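PDB 1W3W: annexin A8 from Homo sapiens, which binds calcium and, through it, phospholipid, and acts as an anticoagulant by indirectly inhibiting the thromboplastin-specific complex of the coagulation cascade. Local coordinates for residues A[51-54]-A[55-59]. Numbering follows the deposited sequence.
Sequences RSNT and QRQQI
Ser52 and Gln55 form a capping box at the start of helix 53-67, in the first repeat of this annexin. The backbone N-H of Ser52 donates a hydrogen bond to Gln55 OE1 at 2.9 Å, with a nearly straight N-H...O angle of 164°. In return Ser52 OG accepts from the backbone N of Gln55, a weak bond at 3.3 Å. The torsion that sets OG between its own backbone N and carbonyl carbon (chi1 71°) turns the hydroxyl back over the first turn, against CG of Gln55. Arg51 CB and CD pack against Gln55 OE1, while the guanidinium of Arg51 goes elsewhere, to a salt bridge with Asp26. The first backbone bond of the helix runs from Arg56 N to Ser52 O at 2.9 Å, followed by Gln57 N to Asn53 O and Gln58 N to Thr54 O; Asn53 N donates to Glu285 OE2.

The Arg56 guanidinium lies with one face against the Ser52-Asn53 peptide. Its NE and NH1 donate to the carbonyls of Leu48 and Leu90, and NH2 stands 2.9 Å from Arg51 O. A methionine at this position would probably leave the carbonyls of Leu48 and Leu90 without these donors and take the flat guanidinium off the Ser52-Asn53 peptide. A water accepts from Asn53 ND2 at 3.0 Å and, weakly, from Arg56 NH1; Asn53 ND2 also reaches Tyr92 O. Gln57 NE2, which donates to Met91 O as well, bonds Asn53 OD1 at 3.2 Å, approaching from above the carbonyl plane, 48° out of it.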
ATOM      1  N   ARG A  51      19.168   5.572  -5.643  1.00 18.17           N
ATOM      2  CA  ARG A  51      18.674   5.956  -6.956  1.00 16.86           C
ATOM      3  C   ARG A  51      17.156   5.833  -6.970  1.00 15.82           C
ATOM      4  O   ARG A  51      16.588   5.080  -6.213  1.00 16.64           O
ATOM      5  CB  ARG A  51      19.266   5.063  -8.052  1.00 16.47           C
ATOM      6  CG  ARG A  51      20.791   5.090  -8.154  1.00 16.27           C
ATOM      7  CD  ARG A  51      21.395   6.411  -8.654  1.00 16.69           C
ATOM      8  NE  ARG A  51      22.841   6.240  -8.755  1.00 17.64           N
ATOM      9  CZ  ARG A  51      23.722   6.577  -7.818  1.00 18.76           C
ATOM     10  NH1 ARG A  51      23.357   7.218  -6.714  1.00 17.41           N
ATOM     11  NH2 ARG A  51      25.003   6.302  -8.014  1.00 17.76           N
ATOM     12  N   SER A  52      16.502   6.578  -7.838  1.00 14.76           N
ATOM     13  CA  SER A  52      15.051   6.521  -7.958  1.00 14.08           C
ATOM     14  C   SER A  52      14.622   5.261  -8.702  1.00 13.81           C
ATOM     15  O   SER A  52      15.427   4.601  -9.359  1.00 12.43           O
ATOM     16  CB  SER A  52      14.548   7.758  -8.688  1.00 14.46           C
ATOM     17  OG  SER A  52      14.896   7.712 -10.061  1.00 14.72           O
ATOM     18  N   ASN A  53      13.336   4.955  -8.640  1.00 13.47           N
ATOM     19  CA  ASN A  53      12.815   3.776  -9.293  1.00 13.45           C
ATOM     20  C   ASN A  53      13.135   3.799 -10.786  1.00 14.13           C
ATOM     21  O   ASN A  53      13.574   2.797 -11.356  1.00 13.68           O
ATOM     22  CB  ASN A  53      11.315   3.656  -9.033  1.00 13.41           C
ATOM     23  CG  ASN A  53      10.750   2.376  -9.552  1.00 13.84           C
ATOM     24  OD1 ASN A  53      10.630   2.204 -10.757  1.00 13.98           O
ATOM     25  ND2 ASN A  53      10.425   1.450  -8.655  1.00 12.07           N
ATOM     26  N   THR A  54      12.964   4.957 -11.421  1.00 14.75           N
ATOM     27  CA  THR A  54      13.164   5.049 -12.856  1.00 15.69           C
ATOM     28  C   THR A  54      14.635   4.871 -13.200  1.00 15.18           C
ATOM     29  O   THR A  54      14.957   4.202 -14.172  1.00 15.79           O
ATOM     30  CB  THR A  54      12.566   6.368 -13.398  1.00 16.51           C
ATOM     31  OG1 THR A  54      11.135   6.300 -13.255  1.00 18.28           O
ATOM     32  CG2 THR A  54      12.764   6.487 -14.896  1.00 18.01           C
ATOM     33  N   GLN A  55      15.520   5.422 -12.379  1.00 14.46           N
ATOM     34  CA  GLN A  55      16.945   5.188 -12.540  1.00 14.48           C
ATOM     35  C   GLN A  55      17.311   3.712 -12.375  1.00 14.01           C
ATOM     36  O   GLN A  55      18.138   3.211 -13.123  1.00 13.50           O
ATOM     37  CB  GLN A  55      17.760   6.029 -11.568  1.00 14.83           C
ATOM     38  CG  GLN A  55      17.726   7.507 -11.878  1.00 17.21           C
ATOM     39  CD  GLN A  55      18.397   8.341 -10.813  1.00 19.18           C
ATOM     40  OE1 GLN A  55      18.354   8.005  -9.629  1.00 17.25           O
ATOM     41  NE2 GLN A  55      19.016   9.450 -11.231  1.00 23.46           N
ATOM     42  N   ARG A  56      16.693   3.026 -11.414  1.00 13.30           N
ATOM     43  CA  ARG A  56      16.849   1.584 -11.302  1.00 13.73           C
ATOM     44  C   ARG A  56      16.462   0.817 -12.571  1.00 13.58           C
ATOM     45  O   ARG A  56      17.114  -0.159 -12.900  1.00 13.17           O
ATOM     46  CB  ARG A  56      16.039   1.022 -10.138  1.00 14.00           C
ATOM     47  CG  ARG A  56      16.511   1.430  -8.776  1.00 14.21           C
ATOM     48  CD  ARG A  56      15.657   0.798  -7.655  1.00 15.83           C
ATOM     49  NE  ARG A  56      15.605   1.751  -6.567  1.00 17.30           N
ATOM     50  CZ  ARG A  56      14.523   2.284  -6.029  1.00 15.38           C
ATOM     51  NH1 ARG A  56      13.293   1.916  -6.379  1.00 14.53           N
ATOM     52  NH2 ARG A  56      14.700   3.196  -5.087  1.00 15.66           N
ATOM     53  N   GLN A  57      15.402   1.233 -13.259  1.00 13.72           N
ATOM     54  CA  GLN A  57      14.988   0.575 -14.499  1.00 14.36           C
ATOM     55  C   GLN A  57      16.043   0.762 -15.596  1.00 14.98           C
ATOM     56  O   GLN A  57      16.332  -0.164 -16.365  1.00 15.43           O
ATOM     57  CB  GLN A  57      13.622   1.102 -14.980  1.00 14.63           C
ATOM     58  CG  GLN A  57      12.473   1.006 -13.954  1.00 15.39           C
ATOM     59  CD  GLN A  57      12.372  -0.347 -13.290  1.00 15.64           C
ATOM     60  OE1 GLN A  57      12.541  -1.366 -13.942  1.00 17.70           O
ATOM     61  NE2 GLN A  57      12.090  -0.361 -11.996  1.00 17.40           N
ATOM     62  N   GLN A  58      16.647   1.944 -15.636  1.00 15.33           N
ATOM     63  CA  GLN A  58      17.741   2.233 -16.561  1.00 15.92           C
ATOM     64  C   GLN A  58      18.973   1.397 -16.229  1.00 15.71           C
ATOM     65  O   GLN A  58      19.627   0.860 -17.121  1.00 15.82           O
ATOM     66  CB  GLN A  58      18.098   3.720 -16.528  1.00 15.85           C
ATOM     67  CG  GLN A  58      16.980   4.639 -16.973  1.00 18.75           C
ATOM     68  CD  GLN A  58      17.348   6.117 -16.818  1.00 23.68           C
ATOM     69  OE1 GLN A  58      16.875   6.790 -15.901  1.00 27.70           O
ATOM     70  NE2 GLN A  58      18.174   6.616 -17.717  1.00 25.10           N
ATOM     71  N   ILE A  59      19.277   1.286 -14.940  1.00 15.46           N
ATOM     72  CA  ILE A  59      20.365   0.438 -14.465  1.00 15.49           C
ATOM     73  C   ILE A  59      20.130  -1.036 -14.866  1.00 15.85           C
ATOM     74  O   ILE A  59      21.043  -1.705 -15.338  1.00 15.56           O
ATOM     75  CB  ILE A  59      20.547   0.587 -12.942  1.00 15.01           C
ATOM     76  CG1 ILE A  59      21.099   1.984 -12.605  1.00 14.97           C
ATOM     77  CG2 ILE A  59      21.517  -0.448 -12.415  1.00 16.30           C
ATOM     78  CD1 ILE A  59      21.016   2.331 -11.148  1.00 15.55           C
TER
HETATM   79  O   HOH W   1      10.245   1.752  -5.647  1.00 15.09           O